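Local structure of Rd1NTF2_05_I64F_A80G_T94P_D101K_L106W (Synthetic construct, 6W3F) at residues A[8-13]-A[75-80]; A[17-22]-A[60-65]; A[29-34]-A[101-106]; A[41-44]-A[48-51]. The protein is a de novo designed NTF2-like protein with no known natural function, probably made as a scaffold whose pocket shape can be varied. All blocks are in the same frame, centred on the assembly; numbering follows the deposited sequence.

Contact 1: residues A[8-13]-A[75-80]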
# COMPACT_ATOMS: atom_id res chain seq x y z
N ARG A 8 -5.82 5.51 -9.20
CA ARG A 8 -6.28 6.49 -8.21
C ARG A 8 -7.19 5.84 -7.17
O ARG A 8 -7.07 6.12 -5.96
CB ARG A 8 -7.02 7.62 -8.93
CG ARG A 8 -7.50 8.73 -8.00
CD ARG A 8 -8.78 9.37 -8.52
NE ARG A 8 -9.89 8.44 -8.49
CZ ARG A 8 -10.66 8.23 -7.42
NH1 ARG A 8 -10.44 8.90 -6.30
NH2 ARG A 8 -11.65 7.36 -7.49
N LYS A 9 -8.11 5.00 -7.61
CA LYS A 9 -9.04 4.36 -6.69
C LYS A 9 -8.32 3.44 -5.70
O LYS A 9 -8.59 3.46 -4.49
CB LYS A 9 -10.09 3.58 -7.48
CG LYS A 9 -11.27 3.08 -6.64
N ILE A 10 -7.39 2.62 -6.20
CA ILE A 10 -6.65 1.72 -5.31
C ILE A 10 -5.90 2.53 -4.26
O ILE A 10 -5.90 2.19 -3.07
CB ILE A 10 -5.71 0.82 -6.11
CG1 ILE A 10 -6.54 -0.22 -6.88
CG2 ILE A 10 -4.69 0.17 -5.18
CD1 ILE A 10 -5.71 -1.10 -7.80
N ILE A 11 -5.22 3.62 -4.68
CA ILE A 11 -4.44 4.43 -3.74
C ILE A 11 -5.33 5.00 -2.65
O ILE A 11 -4.99 4.96 -1.47
CB ILE A 11 -3.68 5.54 -4.50
CG1 ILE A 11 -2.66 4.90 -5.45
CG2 ILE A 11 -2.97 6.50 -3.54
CD1 ILE A 11 -2.03 5.82 -6.42
N LYS A 12 -6.48 5.57 -3.03
CA LYS A 12 -7.34 6.21 -2.03
C LYS A 12 -7.94 5.18 -1.07
O LYS A 12 -8.01 5.40 0.16
CB LYS A 12 -8.45 7.00 -2.72
CG LYS A 12 -9.37 7.74 -1.72
CD LYS A 12 -10.30 8.72 -2.42
CE LYS A 12 -10.97 9.65 -1.41
NZ LYS A 12 -11.62 8.89 -0.29
N THR A 13 -8.44 4.07 -1.60
CA THR A 13 -8.97 3.01 -0.74
C THR A 13 -7.90 2.60 0.26
O THR A 13 -8.12 2.60 1.47
CB THR A 13 -9.43 1.82 -1.57
OG1 THR A 13 -10.46 2.24 -2.48
CG2 THR A 13 -9.98 0.69 -0.69
N GLY A 75 -4.62 -7.76 -15.47
CA GLY A 75 -4.85 -7.97 -14.06
C GLY A 75 -3.61 -7.94 -13.18
O GLY A 75 -3.64 -8.48 -12.07
N ARG A 76 -2.53 -7.31 -13.64
CA ARG A 76 -1.29 -7.16 -12.90
C ARG A 76 -0.97 -5.68 -12.89
O ARG A 76 -0.88 -5.07 -13.96
CB ARG A 76 -0.14 -7.94 -13.57
CG ARG A 76 1.24 -7.72 -12.93
CD ARG A 76 2.33 -8.50 -13.68
N LEU A 77 -0.82 -5.11 -11.71
CA LEU A 77 -0.60 -3.67 -11.61
C LEU A 77 0.64 -3.40 -10.77
O LEU A 77 0.74 -3.84 -9.63
CB LEU A 77 -1.83 -2.98 -11.03
CG LEU A 77 -1.82 -1.45 -11.06
CD1 LEU A 77 -3.25 -0.98 -10.98
CD2 LEU A 77 -1.02 -0.93 -9.92
N ARG A 78 1.57 -2.62 -11.33
CA ARG A 78 2.74 -2.17 -10.59
C ARG A 78 2.74 -0.64 -10.55
O ARG A 78 2.48 0.01 -11.57
CB ARG A 78 4.01 -2.71 -11.25
CG ARG A 78 5.31 -2.17 -10.66
CD ARG A 78 6.52 -2.91 -11.24
NE ARG A 78 6.40 -4.34 -10.97
CZ ARG A 78 7.18 -5.28 -11.49
NH1 ARG A 78 8.17 -4.96 -12.33
NH2 ARG A 78 6.97 -6.56 -11.17
N MET A 79 2.98 -0.08 -9.37
CA MET A 79 3.10 1.37 -9.25
C MET A 79 4.26 1.72 -8.33
O MET A 79 4.60 0.99 -7.41
CB MET A 79 1.80 2.01 -8.77
CG MET A 79 1.32 1.54 -7.43
SD MET A 79 -0.19 2.37 -6.83
CE MET A 79 -1.23 2.20 -8.29
N GLN A 80 4.91 2.84 -8.65
CA GLN A 80 6.10 3.32 -7.98
C GLN A 80 5.84 4.80 -7.71
O GLN A 80 5.32 5.51 -8.59
CB GLN A 80 7.36 3.12 -8.84
CG GLN A 80 8.70 3.05 -8.10
CD GLN A 80 9.11 4.35 -7.41
OE1 GLN A 80 8.68 5.44 -7.79
NE2 GLN A 80 9.95 4.23 -6.39

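Contact 2: residues A[17-22]-A[60-65]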
# COMPACT_ATOMS: atom_id res chain seq x y z
N ILE A 17 -8.00 3.14 4.30
CA ILE A 17 -7.93 2.01 5.23
C ILE A 17 -6.81 2.23 6.24
O ILE A 17 -7.00 2.12 7.45
CB ILE A 17 -7.74 0.69 4.44
CG1 ILE A 17 -9.03 0.36 3.67
CG2 ILE A 17 -7.34 -0.44 5.39
CD1 ILE A 17 -8.91 -0.80 2.73
N MET A 18 -5.62 2.61 5.76
CA MET A 18 -4.50 2.77 6.68
C MET A 18 -4.73 3.92 7.64
O MET A 18 -4.44 3.80 8.83
CB MET A 18 -3.21 2.98 5.89
CG MET A 18 -2.72 1.70 5.25
SD MET A 18 -1.36 1.97 4.13
CE MET A 18 -0.98 0.29 3.68
N ARG A 19 -5.25 5.05 7.15
CA ARG A 19 -5.56 6.17 8.03
C ARG A 19 -6.55 5.75 9.11
O ARG A 19 -6.40 6.12 10.28
CB ARG A 19 -6.13 7.33 7.22
CG ARG A 19 -5.08 8.05 6.38
CD ARG A 19 -5.70 9.04 5.39
NE ARG A 19 -4.70 9.68 4.53
CZ ARG A 19 -4.98 10.27 3.38
NH1 ARG A 19 -6.23 10.31 2.92
NH2 ARG A 19 -4.01 10.83 2.66
N GLU A 20 -7.58 4.98 8.74
CA GLU A 20 -8.48 4.40 9.73
C GLU A 20 -7.72 3.48 10.68
O GLU A 20 -8.02 3.45 11.88
CB GLU A 20 -9.61 3.65 9.03
N GLY A 21 -6.75 2.75 10.17
CA GLY A 21 -5.94 1.88 11.00
C GLY A 21 -6.58 0.57 11.38
O GLY A 21 -6.11 -0.07 12.32
N ASP A 22 -7.64 0.16 10.69
CA ASP A 22 -8.29 -1.11 10.99
C ASP A 22 -7.45 -2.25 10.42
O ASP A 22 -7.29 -2.37 9.20
CB ASP A 22 -9.70 -1.16 10.42
CG ASP A 22 -10.40 -2.49 10.70
OD1 ASP A 22 -9.83 -3.33 11.43
OD2 ASP A 22 -11.53 -2.69 10.19
N ALA A 60 2.09 8.31 11.81
CA ALA A 60 2.03 9.27 10.71
C ALA A 60 0.87 10.24 10.91
O ALA A 60 -0.29 9.90 10.66
CB ALA A 60 1.90 8.54 9.37
N ASP A 61 1.19 11.48 11.31
CA ASP A 61 0.17 12.52 11.41
C ASP A 61 -0.55 12.74 10.08
O ASP A 61 -1.70 13.17 10.06
CB ASP A 61 0.76 13.87 11.85
CG ASP A 61 1.56 13.79 13.13
OD1 ASP A 61 1.51 12.75 13.84
OD2 ASP A 61 2.26 14.79 13.42
N HIS A 62 0.17 12.56 8.97
CA HIS A 62 -0.40 12.64 7.64
C HIS A 62 0.37 11.67 6.77
O HIS A 62 1.59 11.53 6.91
CB HIS A 62 -0.30 14.03 7.00
CG HIS A 62 -0.59 14.04 5.53
ND1 HIS A 62 -1.87 14.11 5.03
CD2 HIS A 62 0.23 13.97 4.45
CE1 HIS A 62 -1.83 14.10 3.71
NE2 HIS A 62 -0.57 14.02 3.33
N ILE A 63 -0.35 11.00 5.88
CA ILE A 63 0.27 10.08 4.94
C ILE A 63 -0.38 10.31 3.58
O ILE A 63 -1.60 10.41 3.48
CB ILE A 63 0.14 8.63 5.44
CG1 ILE A 63 0.90 7.67 4.53
CG2 ILE A 63 -1.33 8.26 5.58
CD1 ILE A 63 1.00 6.26 5.11
N SER A 64 0.44 10.43 2.55
CA SER A 64 -0.05 10.52 1.19
C SER A 64 0.92 9.80 0.27
O SER A 64 2.03 9.44 0.68
CB SER A 64 -0.21 11.99 0.74
OG SER A 64 0.98 12.71 0.97
N PHE A 65 0.48 9.58 -0.97
CA PHE A 65 1.28 8.89 -1.97
C PHE A 65 1.09 9.58 -3.31
O PHE A 65 -0.04 9.80 -3.75
CB PHE A 65 0.88 7.42 -2.08
CG PHE A 65 1.59 6.66 -3.18
CD1 PHE A 65 2.88 6.21 -3.01
CD2 PHE A 65 0.94 6.37 -4.37
CE1 PHE A 65 3.51 5.48 -4.01
CE2 PHE A 65 1.58 5.63 -5.37
CZ PHE A 65 2.86 5.20 -5.19
O HOH W 1 -3.07 10.89 6.54

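Contact 3: residues A[29-34]-A[101-106]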
# COMPACT_ATOMS: atom_id res chain seq x y z
N GLN A 29 -7.11 -6.49 2.05
CA GLN A 29 -6.55 -5.96 0.82
C GLN A 29 -5.33 -6.73 0.34
O GLN A 29 -4.83 -6.43 -0.75
CB GLN A 29 -6.19 -4.49 1.06
CG GLN A 29 -7.35 -3.61 1.46
CD GLN A 29 -8.47 -3.59 0.45
OE1 GLN A 29 -8.22 -3.58 -0.76
NE2 GLN A 29 -9.70 -3.61 0.92
N MET A 30 -4.86 -7.71 1.12
CA MET A 30 -3.59 -8.37 0.87
C MET A 30 -3.74 -9.77 0.30
O MET A 30 -4.64 -10.52 0.70
CB MET A 30 -2.81 -8.46 2.18
CG MET A 30 -2.31 -7.08 2.65
SD MET A 30 -1.65 -7.20 4.26
CE MET A 30 -0.79 -5.61 4.33
N ASP A 31 -2.83 -10.13 -0.60
CA ASP A 31 -2.67 -11.52 -0.98
C ASP A 31 -2.32 -12.34 0.26
O ASP A 31 -1.69 -11.82 1.19
CB ASP A 31 -1.56 -11.67 -2.02
CG ASP A 31 -1.54 -13.03 -2.67
OD1 ASP A 31 -2.24 -13.21 -3.68
OD2 ASP A 31 -0.78 -13.91 -2.22
N PRO A 32 -2.74 -13.62 0.33
CA PRO A 32 -2.34 -14.42 1.50
C PRO A 32 -0.84 -14.52 1.65
O PRO A 32 -0.33 -14.58 2.79
CB PRO A 32 -2.98 -15.81 1.23
CG PRO A 32 -4.11 -15.56 0.33
CD PRO A 32 -3.72 -14.34 -0.52
N ASN A 33 -0.09 -14.53 0.55
CA ASN A 33 1.37 -14.59 0.60
C ASN A 33 2.02 -13.24 0.29
O ASN A 33 3.12 -13.22 -0.25
CB ASN A 33 1.87 -15.65 -0.37
CG ASN A 33 1.63 -17.06 0.16
OD1 ASN A 33 1.87 -17.33 1.31
ND2 ASN A 33 1.11 -17.92 -0.68
N VAL A 34 1.37 -12.14 0.65
CA VAL A 34 1.93 -10.79 0.44
C VAL A 34 3.32 -10.76 1.05
O VAL A 34 3.58 -11.41 2.06
CB VAL A 34 1.02 -9.72 1.06
CG1 VAL A 34 0.86 -9.97 2.52
CG2 VAL A 34 1.59 -8.28 0.80
N ARG A 101 -2.46 -7.75 -7.81
CA ARG A 101 -2.97 -8.78 -8.70
C ARG A 101 -4.48 -8.84 -8.52
O ARG A 101 -4.98 -8.84 -7.39
CB ARG A 101 -2.33 -10.14 -8.42
CG ARG A 101 -2.60 -11.22 -9.47
CD ARG A 101 -1.59 -11.19 -10.62
N LYS A 102 -5.21 -8.83 -9.62
CA LYS A 102 -6.66 -8.79 -9.59
C LYS A 102 -7.18 -10.22 -9.50
O LYS A 102 -6.84 -11.07 -10.33
CB LYS A 102 -7.20 -8.09 -10.83
CG LYS A 102 -8.63 -7.69 -10.75
CD LYS A 102 -8.95 -6.79 -11.94
CE LYS A 102 -10.34 -6.21 -11.82
NZ LYS A 102 -10.68 -5.32 -12.96
N HIS A 103 -7.98 -10.50 -8.48
CA HIS A 103 -8.64 -11.79 -8.36
C HIS A 103 -10.12 -11.53 -8.14
O HIS A 103 -10.48 -10.79 -7.22
CB HIS A 103 -8.08 -12.59 -7.20
CG HIS A 103 -6.63 -12.91 -7.34
ND1 HIS A 103 -5.66 -12.31 -6.56
CD2 HIS A 103 -5.98 -13.75 -8.18
CE1 HIS A 103 -4.47 -12.79 -6.90
NE2 HIS A 103 -4.64 -13.66 -7.88
N ASN A 104 -10.96 -12.12 -8.99
CA ASN A 104 -12.41 -12.03 -8.84
C ASN A 104 -12.87 -10.58 -8.82
O ASN A 104 -13.77 -10.20 -8.06
CB ASN A 104 -12.87 -12.77 -7.58
CG ASN A 104 -12.46 -14.22 -7.59
OD1 ASN A 104 -12.13 -14.78 -8.64
ND2 ASN A 104 -12.48 -14.85 -6.42
N GLY A 105 -12.26 -9.75 -9.67
CA GLY A 105 -12.57 -8.34 -9.72
C GLY A 105 -12.06 -7.54 -8.54
O GLY A 105 -12.54 -6.43 -8.31
N LYS A 106 -11.11 -8.07 -7.78
CA LYS A 106 -10.64 -7.47 -6.55
C LYS A 106 -9.12 -7.43 -6.56
O LYS A 106 -8.48 -8.46 -6.77
CB LYS A 106 -11.13 -8.25 -5.33
CG LYS A 106 -10.80 -7.59 -4.00
CD LYS A 106 -11.53 -8.31 -2.85
CE LYS A 106 -11.29 -7.62 -1.51
NZ LYS A 106 -9.91 -7.83 -0.99
O HOH W 2 -9.18 -4.97 -2.53

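Contact 4: residues A[41-44]-A[48-51]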
# COMPACT_ATOMS: atom_id res chain seq x y z
N LYS A 41 13.70 -4.56 7.00
CA LYS A 41 12.82 -5.58 7.55
C LYS A 41 11.92 -6.16 6.47
O LYS A 41 11.42 -5.45 5.59
CB LYS A 41 11.98 -4.99 8.68
CG LYS A 41 11.08 -6.00 9.33
CD LYS A 41 10.37 -5.40 10.53
CE LYS A 41 9.61 -6.47 11.30
NZ LYS A 41 10.51 -7.60 11.67
N THR A 42 11.71 -7.48 6.55
CA THR A 42 10.87 -8.18 5.59
C THR A 42 9.83 -9.02 6.33
O THR A 42 10.18 -9.81 7.21
CB THR A 42 11.70 -9.08 4.67
OG1 THR A 42 12.53 -8.25 3.83
CG2 THR A 42 10.78 -9.92 3.80
N VAL A 43 8.57 -8.85 5.94
CA VAL A 43 7.43 -9.47 6.59
C VAL A 43 6.71 -10.31 5.54
O VAL A 43 6.46 -9.83 4.43
CB VAL A 43 6.49 -8.40 7.18
CG1 VAL A 43 5.26 -9.01 7.78
CG2 VAL A 43 7.26 -7.52 8.22
N HIS A 44 6.38 -11.56 5.88
CA HIS A 44 5.70 -12.46 4.96
C HIS A 44 4.32 -12.81 5.48
O HIS A 44 4.15 -13.03 6.68
CB HIS A 44 6.48 -13.76 4.76
CG HIS A 44 7.68 -13.60 3.89
ND1 HIS A 44 7.62 -13.75 2.52
CD2 HIS A 44 8.97 -13.30 4.18
CE1 HIS A 44 8.83 -13.57 2.01
NE2 HIS A 44 9.66 -13.29 2.99
N HIS A 48 0.73 -11.21 9.28
CA HIS A 48 1.89 -10.48 9.81
C HIS A 48 2.01 -9.10 9.17
O HIS A 48 2.25 -8.11 9.87
CB HIS A 48 3.17 -11.27 9.57
CG HIS A 48 3.19 -12.61 10.24
ND1 HIS A 48 2.82 -13.77 9.59
CD2 HIS A 48 3.51 -12.97 11.50
CE1 HIS A 48 2.92 -14.79 10.43
NE2 HIS A 48 3.34 -14.33 11.60
N ALA A 49 1.85 -9.02 7.85
CA ALA A 49 2.06 -7.75 7.15
C ALA A 49 1.05 -6.70 7.58
O ALA A 49 1.40 -5.53 7.78
CB ALA A 49 1.98 -7.98 5.64
N ALA A 50 -0.23 -7.08 7.65
CA ALA A 50 -1.26 -6.13 8.05
C ALA A 50 -0.99 -5.60 9.45
O ALA A 50 -0.98 -4.39 9.68
CB ALA A 50 -2.63 -6.80 8.00
N LYS A 51 -0.78 -6.50 10.42
CA LYS A 51 -0.42 -6.07 11.76
C LYS A 51 0.75 -5.10 11.72
O LYS A 51 0.70 -4.02 12.31
CB LYS A 51 -0.08 -7.28 12.63
CG LYS A 51 0.30 -6.94 14.07
CD LYS A 51 0.80 -8.18 14.79

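Contact 1: residues A[8-13]-A[75-80]
Met79 sets its CG between the backbone N and the carbonyl carbon (chi1 60°) and bends again at its last torsion (chi3 49°), and the two turns together bring SD and the terminal methyl in front of Ile11. Ile11 answers with CG1 anti to its carbonyl carbon (chi1 -65°), so that its longer branch extends from the helix to meet the sulfur. The two side chains lie slantwise to each other, with SD 3.8 Å from Ile11 CG1 and 3.9 Å from Ile11 CD1; the methyl CE of Met79 is farther, 4.2 Å from Ile11 CD1. At the preceding residue, Ile10 and Leu77 make a different kind of meeting, reaching out until Ile10 CD1 and Leu77 CD1 face each other tip to tip at 4.0 Å. Long side chains bridge the layers here: the CA atoms of Ile11 and Met79 are 9.8 Å apart. The contact is wholly apolar, and neighbouring strands thicken it, with Phe65 beside Ile11 and with Phe100 and Trp107 packing against both Ile10 and Leu77. Cutting Ile11 back to an alanine takes away the branch that meets the sulfur and would probably open a gap on the helix side of Met79, leaving SD and CE less closely held. Elsewhere on the helix, Arg8 and Lys12 form salt bridges with Asp5 and Asp16. A helix laid by isoleucines over the inward-facing residues of strand 76-87 is the layering characteristic of the NTF2-like fold, in which helices cover the concave face of a strongly curved sheet.

Contact 2: residues A[17-22]-A[60-65]
Arg19 and Ile63 account for most of the surface buried here, and they meet in two ways at once, by a grip on the backbone and by apolar contact along the side chain. The arginine runs extended from CG to NE, after a first torsion that sets CG anti to its carbonyl carbon (chi1 -73°), and this length carries the guanidinium across to the strand. There NH2 gives a short, straight hydrogen bond to Ile63 O, 2.6 Å with an N-H...O angle of 166°. The oxygen lies nearly in the guanidinium plane, only 7° out of it, and NE of Arg19 adds a weak second bond to the same atom. A water completes the link: Ile63 N donates to it at 2.8 Å, and Arg19 NE donates to it weakly. Both backbone polar atoms of Ile63 are thus engaged from the helix side. Alongside these bonds the CG2 methyl of Ile63 rests 3.8 Å from Arg19 CG, packing against the aliphatic part of the arginine. His62 plays a lesser part, its CE1 4.1 Å from Arg19 NH2, while its NE2 pairs with Ser64 OG at 3.1 Å, which helps to fix the ring. Strand 62-73 is an outermost strand of the sheet: His62 and Ser64 bond by their backbones to Val86 and Arg84 of strand 76-87, where Asp61 and His62 together face Val86 in a classic beta bulge. Arg19 occupies the last turn of helix 6-20, just before Gly21 breaks the helix and Asp22 caps helix 23-28, and so ties the C-terminus of helix 6-20 to the edge strand.

Contact 3: residues A[29-34]-A[101-106]
Asp31 with His103, and Gln29 with Lys106, form a sparse polar contact at the protein surface, where the chain leaving helix 23-28 passes the hairpin end joining strands 90-103 and 106-114. Only 109 Å² is buried in all. Asp31 has CG anti to its backbone N (chi1 -168°), which directs the carboxylate to His103; OD1 comes within 3.9 Å of His103 CE1, with carboxylate and ring planes 46° apart. This is proximity rather than a bond, although the carboxylate would probably stabilise a protonated form of the imidazole. The other oxygen is employed locally: Asp31 OD2 accepts from Asn33 N at 2.9 Å, on its anti side and tilted out of the carboxylate plane, with an N-H...O angle of 155°. That bond makes an Asx turn inside the type I turn from Asp31 to Val34. With an alanine in place of Asp31, Asn33 N would probably be left without its side-chain acceptor, the corner less firmly set, and His103 without the nearby negative charge. Farther along, Lys106 reaches across until NZ lies 4.3 Å from Gln29 CA; its principal partner is Asp28, in a salt bridge, and a water bridge from NZ to Gln29 OE1 is doubtful. On the hairpin side, His103 N donates to Lys106 O at 2.7 Å and Lys106 N to His103 O at 2.8 Å, closing the turn from both ends. The pair of bonds around Asn104 and Gly105 is typical of a tight two-residue beta hairpin with a type I' turn, facing here a sharp corner of the chain.

Contact 4: residues A[41-44]-A[48-51]
The imidazole of His48 is met obliquely by the backbone of His44, whose O lies 3.3 Å from His48 ND1 in a weak bond with an N-H...O angle of 120°. His48 sets CG anti to its carbonyl carbon (chi1 -61°), which brings the ring to the side of that oxygen, and its CB also lies close, 3.5 Å from His44 O. The side chain of His44 leaves its backbone away from the helix segment and keeps clear of it, so the two imidazoles do not stack. Val43 is the more tightly packed: its CG1, anti to the backbone N, presses on the helix backbone, 3.4 Å from Ala49 N and 3.5 Å from Ala49 CA, the latter closer than carbons usually pack. Ala49 CB is 4.0 Å from the same methyl, and Val43 CG1 also touches His48 CB at 3.6 Å. Phe52 adds to the cover of Val43, and Met30 and Val34 pack against Ala49. Edge strand 41-44 thus packs on the first turns of helix 46-56, which follows it directly in the chain. The closest packing is apolar, Val43 against the helix backbone, while the two histidines cover a comparable area with only one weak bond.

Overall arrangement
All four contacts belong to one NTF2-like domain and reach the same curved mixed sheet. Contacts 1 and 2 share helix 6-20, which first packs on strand 76-87 and then meets the neighbouring edge strand 62-73; their centres are 16 Å apart, and Phe65 packs between them against Ile11 and Met79. Contact 3 joins this region through the probable hydrogen bond from Lys102 N to Gly75 O, and it meets contact 4 where Met30 and Val34 pack on Ala49. Contact 4, at the other edge of the sheet, is the most local in sequence, and its centre lies 20 Å from that of contact 1. Contact 3 alternates along the chain with contacts 1 and 2, so distant segments are laced into one compact body.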